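Local atomic coordinates of ECXA (Escherichia coli, PDB entry 4L63), a protein that binds a zinc ion and is probably a metallopeptidase of the metzincin kind. Residues V127-F131 against M144-I150; L134-I140 against D206-S212. All coordinates share one frame; numbering follows the deposited sequence.

How the contacts relate
Both contacts involve the helix 131-137 region and share a hydrophobic patch. Contact 1 sets the turn leading into that helix against the start of helix 146-165; contact 2 sets the same helix's C-terminal end against helix 207-215. Their centres lie 12 Å apart, and Tyr149 joins them: its OH lies 3.6 Å from Leu134 CD1, its CD1 3.7 Å from Ile140 CD1 and its CE1 4.0 Å from Ile208 CD1. Helix 146-165 also carries the zinc ligands His160 and His164. Contact 1 lies away from the metal, whereas in contact 2 the Ile208 side chain is about 11 Å from that of His160.

Contact 1 of 2, residues V127-F131 against M144-I150; sequences VMNNF and MSPEEYI
Phe131 and Tyr149 form the aromatic centre of this contact, a T-shaped stack in which the edge of Phe131 is directed at a face of Tyr149. The ring centroids are 5.5 Å apart and the planes stand at 72°, with Phe131 CD1 3.8 Å from Tyr149 CD2. The two side chains run antiparallel. Tyr149 chi1, 172°, carries its ring out from the helix to offer a face to Phe131 and an edge to Val127 O, which lies near the ring plane, 3.1 Å from Tyr149 CE2. Tyrosine fills this place with a long, flat surface, although its buried OH finds no hydrogen-bonding partner in the model.

Aliphatic packing extends the interface. Val127 lies roughly perpendicular to Ile150, CG1 of the valine 3.7 Å from CG1 of the isoleucine; both are compact, branched residues suited to a buried position. The flexible chain of Met128 bends to lay SD 3.8 Å from Pro146 CB, and Thr46 and Asn48 also touch this methionine.

Hydrogen bonds act within the segments. Phe131 N donates to Met128 O, closing a type I beta turn, while Ser145 OG accepts weak capping bonds from Glu147 N and Glu148 N. Ser145 is thus the N-cap, and Pro146, with no N-H to satisfy, suits the first position of the helix that farther along carries the HExxH part of a metzincin-type zinc motif, with His160 and His164 as ligands.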
loop_
_atom_site.group_PDB
_atom_site.type_symbol
_atom_site.label_atom_id
_atom_site.label_comp_id
_atom_site.label_asym_id
_atom_site.label_seq_id
_atom_site.Cartn_x
_atom_site.Cartn_y
_atom_site.Cartn_z
ATOM N N VAL A 127 1.110 32.704 -23.006
ATOM C CA VAL A 127 2.182 31.902 -22.405
ATOM C C VAL A 127 2.766 32.555 -21.147
ATOM O O VAL A 127 3.241 31.859 -20.249
ATOM C CB VAL A 127 3.338 31.620 -23.401
ATOM C CG1 VAL A 127 4.186 32.849 -23.611
ATOM C CG2 VAL A 127 4.207 30.474 -22.899
ATOM N N MET A 128 2.718 33.883 -21.070
ATOM C CA MET A 128 3.296 34.589 -19.930
ATOM C C MET A 128 2.231 35.178 -19.011
ATOM O O MET A 128 2.521 36.060 -18.202
ATOM C CB MET A 128 4.243 35.694 -20.405
ATOM C CG MET A 128 5.478 35.183 -21.131
ATOM S SD MET A 128 6.949 36.154 -20.751
ATOM C CE MET A 128 6.347 37.822 -21.018
ATOM N N ASN A 129 1.004 34.679 -19.126
ATOM C CA ASN A 129 -0.094 35.143 -18.288
ATOM C C ASN A 129 0.124 34.845 -16.810
ATOM O O ASN A 129 -0.525 35.437 -15.949
ATOM C CB ASN A 129 -1.412 34.524 -18.749
ATOM C CG ASN A 129 -2.086 35.341 -19.828
ATOM O OD1 ASN A 129 -1.437 36.100 -20.548
ATOM N ND2 ASN A 129 -3.399 35.191 -19.946
ATOM N N ASN A 130 1.035 33.930 -16.511
ATOM C CA ASN A 130 1.315 33.601 -15.126
ATOM C C ASN A 130 2.798 33.774 -14.822
ATOM O O ASN A 130 3.315 33.197 -13.868
ATOM C CB ASN A 130 0.837 32.182 -14.828
ATOM C CG ASN A 130 -0.659 32.108 -14.642
ATOM O OD1 ASN A 130 -1.369 31.516 -15.454
ATOM N ND2 ASN A 130 -1.147 32.703 -13.563
ATOM N N PHE A 131 3.483 34.622 -15.561
ATOM C CA PHE A 131 4.912 34.772 -15.348
ATOM C C PHE A 131 5.330 35.278 -13.981
ATOM O O PHE A 131 6.300 34.800 -13.434
ATOM C CB PHE A 131 5.494 35.681 -16.409
ATOM C CG PHE A 131 6.981 35.856 -16.307
ATOM C CD1 PHE A 131 7.829 34.808 -16.607
ATOM C CD2 PHE A 131 7.525 37.076 -15.923
ATOM C CE1 PHE A 131 9.196 34.965 -16.521
ATOM C CE2 PHE A 131 8.890 37.241 -15.843
ATOM C CZ PHE A 131 9.728 36.182 -16.148
ATOM N N MET A 144 15.311 33.204 -14.181
ATOM C CA MET A 144 14.950 32.799 -15.537
ATOM C C MET A 144 14.391 33.955 -16.367
ATOM O O MET A 144 13.684 34.827 -15.855
ATOM C CB MET A 144 13.948 31.633 -15.501
ATOM C CG MET A 144 12.489 32.030 -15.330
ATOM S SD MET A 144 11.383 30.602 -15.216
ATOM C CE MET A 144 12.104 29.486 -16.416
ATOM N N SER A 145 14.733 33.956 -17.651
ATOM C CA SER A 145 14.304 34.996 -18.577
ATOM C C SER A 145 12.934 34.665 -19.160
ATOM O O SER A 145 12.478 33.522 -19.061
ATOM C CB SER A 145 15.332 35.162 -19.702
ATOM O OG SER A 145 15.331 34.039 -20.565
ATOM N N PRO A 146 12.264 35.668 -19.760
ATOM C CA PRO A 146 11.021 35.397 -20.490
ATOM C C PRO A 146 11.215 34.356 -21.587
ATOM O O PRO A 146 10.266 33.660 -21.948
ATOM C CB PRO A 146 10.662 36.761 -21.086
ATOM C CG PRO A 146 11.250 37.739 -20.137
ATOM C CD PRO A 146 12.529 37.115 -19.650
ATOM N N GLU A 147 12.437 34.246 -22.099
ATOM C CA GLU A 147 12.740 33.280 -23.144
ATOM C C GLU A 147 12.634 31.841 -22.644
ATOM O O GLU A 147 12.015 31.007 -23.301
ATOM C CB GLU A 147 14.134 33.532 -23.724
ATOM C CG GLU A 147 14.735 32.324 -24.429
ATOM C CD GLU A 147 15.580 32.706 -25.628
ATOM O OE1 GLU A 147 15.848 33.912 -25.809
ATOM O OE2 GLU A 147 15.973 31.797 -26.389
ATOM N N GLU A 148 13.218 31.548 -21.483
ATOM C CA GLU A 148 13.252 30.165 -21.008
ATOM C C GLU A 148 12.013 29.738 -20.229
ATOM O O GLU A 148 11.784 28.545 -20.054
ATOM C CB GLU A 148 14.500 29.908 -20.160
ATOM C CG GLU A 148 15.028 31.103 -19.407
ATOM C CD GLU A 148 16.480 30.922 -19.009
ATOM O OE1 GLU A 148 17.307 30.638 -19.901
ATOM O OE2 GLU A 148 16.792 31.056 -17.808
ATOM N N TYR A 149 11.209 30.692 -19.769
ATOM C CA TYR A 149 9.922 30.339 -19.182
ATOM C C TYR A 149 8.966 29.884 -20.286
ATOM O O TYR A 149 8.019 29.139 -20.032
ATOM C CB TYR A 149 9.322 31.507 -18.390
ATOM C CG TYR A 149 7.898 31.259 -17.929
ATOM C CD1 TYR A 149 7.636 30.486 -16.799
ATOM C CD2 TYR A 149 6.817 31.798 -18.619
ATOM C CE1 TYR A 149 6.338 30.253 -16.376
ATOM C CE2 TYR A 149 5.517 31.570 -18.202
ATOM C CZ TYR A 149 5.283 30.797 -17.081
ATOM O OH TYR A 149 3.990 30.573 -16.667
ATOM N N ILE A 150 9.229 30.326 -21.515
ATOM C CA ILE A 150 8.426 29.923 -22.666
ATOM C C ILE A 150 8.864 28.539 -23.174
ATOM O O ILE A 150 8.031 27.745 -23.621
ATOM C CB ILE A 150 8.507 30.974 -23.803
ATOM C CG1 ILE A 150 7.832 32.277 -23.364
ATOM C CG2 ILE A 150 7.827 30.470 -25.065
ATOM C CD1 ILE A 150 8.057 33.435 -24.313
#

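Contact 2 of 2, residues L134-I140 against D206-S212; sequences LKSRGAI and DYIDRLS
Ala139 and Ser212 bring the two backbones together, their CA atoms 5.0 Å apart. Residues 134-137 end a helix, and Gly138 leaves it with positive phi (80°), a conformation that favours glycine; weak bonds from Ala139 N to Leu134 O and from Gly138 N to Lys135 O complete a Schellman motif. Across from it Asp206 is the N-cap of helix 207-215. Its OD2 accepts from Asp209 N at 2.9 Å, with the donor above the carboxylate plane.

Ala139 suits the close approach because its side chain is a single methyl, with CB 3.8 Å from Ser212 CB. With chi1 at 168°, Ser212 swings OG away from its backbone N and toward the turn, to 3.3 Å from Ala139 CA; OG bonds to Arg217 O, so it is satisfied although buried. Leu134 uses its branches differently: CD1 meets Ile208 CD1 at 3.8 Å, while CD2 touches the capping carboxylate, 3.4 Å from Asp206 OD2. Ile208 CG2 lies 3.7 Å from Ile140 CG2, so that the two branches of this beta-branched residue cover Leu134 and Ile140 together.

No hydrogen bond links the segments; van der Waals packing, some against polar oxygens, holds them together. Ile208 also rests on Leu152 and Ile156 of helix 146-165. The last turn of helix 131-137 packs on the Asp206 cap, and the Schellman turn after it on the second turn of helix 207-215, beside the zinc-binding helix of a metzincin-like domain.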
loop_
_atom_site.group_PDB
_atom_site.type_symbol
_atom_site.label_atom_id
_atom_site.label_comp_id
_atom_site.label_asym_id
_atom_site.label_seq_id
_atom_site.Cartn_x
_atom_site.Cartn_y
_atom_site.Cartn_z
ATOM N N LEU A 134 3.906 33.359 -10.726
ATOM C CA LEU A 134 4.882 32.280 -10.523
ATOM C C LEU A 134 6.240 32.812 -10.011
ATOM O O LEU A 134 6.868 32.175 -9.162
ATOM C CB LEU A 134 5.101 31.466 -11.807
ATOM C CG LEU A 134 4.034 30.430 -12.193
ATOM C CD1 LEU A 134 4.542 29.533 -13.316
ATOM C CD2 LEU A 134 3.530 29.612 -11.000
ATOM N N LYS A 135 6.701 33.958 -10.519
ATOM C CA LYS A 135 7.914 34.601 -9.977
ATOM C C LYS A 135 7.840 34.850 -8.477
ATOM O O LYS A 135 8.737 34.463 -7.729
ATOM C CB LYS A 135 8.192 35.940 -10.679
ATOM C CG LYS A 135 9.515 36.621 -10.298
ATOM C CD LYS A 135 9.280 38.112 -9.990
ATOM C CE LYS A 135 10.058 38.602 -8.751
ATOM N NZ LYS A 135 9.468 39.863 -8.183
ATOM N N SER A 136 6.767 35.503 -8.044
ATOM C CA SER A 136 6.684 35.989 -6.673
ATOM C C SER A 136 6.353 34.886 -5.665
ATOM O O SER A 136 6.744 34.971 -4.502
ATOM C CB SER A 136 5.654 37.114 -6.576
ATOM O OG SER A 136 5.928 37.943 -5.462
ATOM N N ARG A 137 5.634 33.853 -6.099
ATOM C CA ARG A 137 5.376 32.717 -5.217
ATOM C C ARG A 137 6.615 31.828 -5.146
ATOM O O ARG A 137 6.709 30.939 -4.301
ATOM C CB ARG A 137 4.162 31.910 -5.683
ATOM C CG ARG A 137 2.936 32.074 -4.790
ATOM C CD ARG A 137 3.257 31.779 -3.325
ATOM N NE ARG A 137 3.696 30.403 -3.107
ATOM C CZ ARG A 137 4.576 30.035 -2.179
ATOM N NH1 ARG A 137 5.119 30.940 -1.375
ATOM N NH2 ARG A 137 4.915 28.759 -2.056
ATOM N N GLY A 138 7.567 32.083 -6.039
ATOM C CA GLY A 138 8.826 31.364 -6.042
ATOM C C GLY A 138 8.736 29.996 -6.688
ATOM O O GLY A 138 9.568 29.126 -6.426
ATOM N N ALA A 139 7.727 29.805 -7.533
ATOM C CA ALA A 139 7.567 28.550 -8.260
ATOM C C ALA A 139 8.611 28.430 -9.368
ATOM O O ALA A 139 8.993 27.328 -9.763
ATOM C CB ALA A 139 6.166 28.444 -8.833
ATOM N N ILE A 140 9.062 29.576 -9.867
ATOM C CA ILE A 140 10.130 29.620 -10.856
ATOM C C ILE A 140 11.209 30.582 -10.370
ATOM O O ILE A 140 10.899 31.575 -9.713
ATOM C CB ILE A 140 9.620 30.066 -12.245
ATOM C CG1 ILE A 140 8.790 31.348 -12.133
ATOM C CG2 ILE A 140 8.805 28.957 -12.901
ATOM C CD1 ILE A 140 8.306 31.884 -13.467
ATOM N N ASP A 206 -2.038 24.345 -11.738
ATOM C CA ASP A 206 -0.842 24.783 -12.445
ATOM C C ASP A 206 0.293 23.841 -12.074
ATOM O O ASP A 206 0.755 23.832 -10.926
ATOM C CB ASP A 206 -0.465 26.222 -12.103
ATOM C CG ASP A 206 0.783 26.684 -12.841
ATOM O OD1 ASP A 206 0.731 26.833 -14.081
ATOM O OD2 ASP A 206 1.827 26.865 -12.180
ATOM N N TYR A 207 0.723 23.042 -13.046
ATOM C CA TYR A 207 1.740 22.015 -12.832
ATOM C C TYR A 207 3.017 22.572 -12.205
ATOM O O TYR A 207 3.598 21.956 -11.310
ATOM C CB TYR A 207 2.071 21.327 -14.158
ATOM C CG TYR A 207 3.228 20.354 -14.074
ATOM C CD1 TYR A 207 3.084 19.122 -13.437
ATOM C CD2 TYR A 207 4.465 20.668 -14.624
ATOM C CE1 TYR A 207 4.141 18.233 -13.357
ATOM C CE2 TYR A 207 5.526 19.786 -14.550
ATOM C CZ TYR A 207 5.360 18.570 -13.917
ATOM O OH TYR A 207 6.415 17.690 -13.844
ATOM N N ILE A 208 3.454 23.733 -12.677
ATOM C CA ILE A 208 4.691 24.326 -12.176
ATOM C C ILE A 208 4.567 24.656 -10.698
ATOM O O ILE A 208 5.453 24.346 -9.898
ATOM C CB ILE A 208 5.067 25.602 -12.939
ATOM C CG1 ILE A 208 5.282 25.292 -14.418
ATOM C CG2 ILE A 208 6.321 26.225 -12.336
ATOM C CD1 ILE A 208 5.769 26.485 -15.219
ATOM N N ASP A 209 3.454 25.290 -10.346
ATOM C CA ASP A 209 3.178 25.654 -8.966
ATOM C C ASP A 209 3.081 24.418 -8.069
ATOM O O ASP A 209 3.613 24.408 -6.963
ATOM C CB ASP A 209 1.889 26.471 -8.883
ATOM C CG ASP A 209 1.722 27.159 -7.544
ATOM O OD1 ASP A 209 2.704 27.761 -7.053
ATOM O OD2 ASP A 209 0.608 27.098 -6.982
ATOM N N ARG A 210 2.401 23.376 -8.542
ATOM C CA ARG A 210 2.294 22.151 -7.759
ATOM C C ARG A 210 3.650 21.457 -7.646
ATOM O O ARG A 210 3.988 20.917 -6.592
ATOM C CB ARG A 210 1.255 21.194 -8.361
ATOM C CG ARG A 210 -0.152 21.778 -8.458
ATOM C CD ARG A 210 -0.526 22.521 -7.186
ATOM N NE ARG A 210 -0.499 21.650 -6.015
ATOM C CZ ARG A 210 -0.410 22.086 -4.763
ATOM N NH1 ARG A 210 -0.318 23.388 -4.515
ATOM N NH2 ARG A 210 -0.394 21.218 -3.759
ATOM N N LEU A 211 4.428 21.482 -8.725
ATOM C CA LEU A 211 5.741 20.844 -8.723
ATOM C C LEU A 211 6.683 21.569 -7.766
ATOM O O LEU A 211 7.444 20.939 -7.027
ATOM C CB LEU A 211 6.337 20.813 -10.133
ATOM C CG LEU A 211 7.677 20.085 -10.256
ATOM C CD1 LEU A 211 7.553 18.667 -9.720
ATOM C CD2 LEU A 211 8.177 20.082 -11.692
ATOM N N SER A 212 6.623 22.898 -7.778
ATOM C CA SER A 212 7.422 23.709 -6.866
ATOM C C SER A 212 7.029 23.465 -5.417
ATOM O O SER A 212 7.884 23.372 -4.540
ATOM C CB SER A 212 7.274 25.190 -7.201
ATOM O OG SER A 212 7.814 25.991 -6.167
#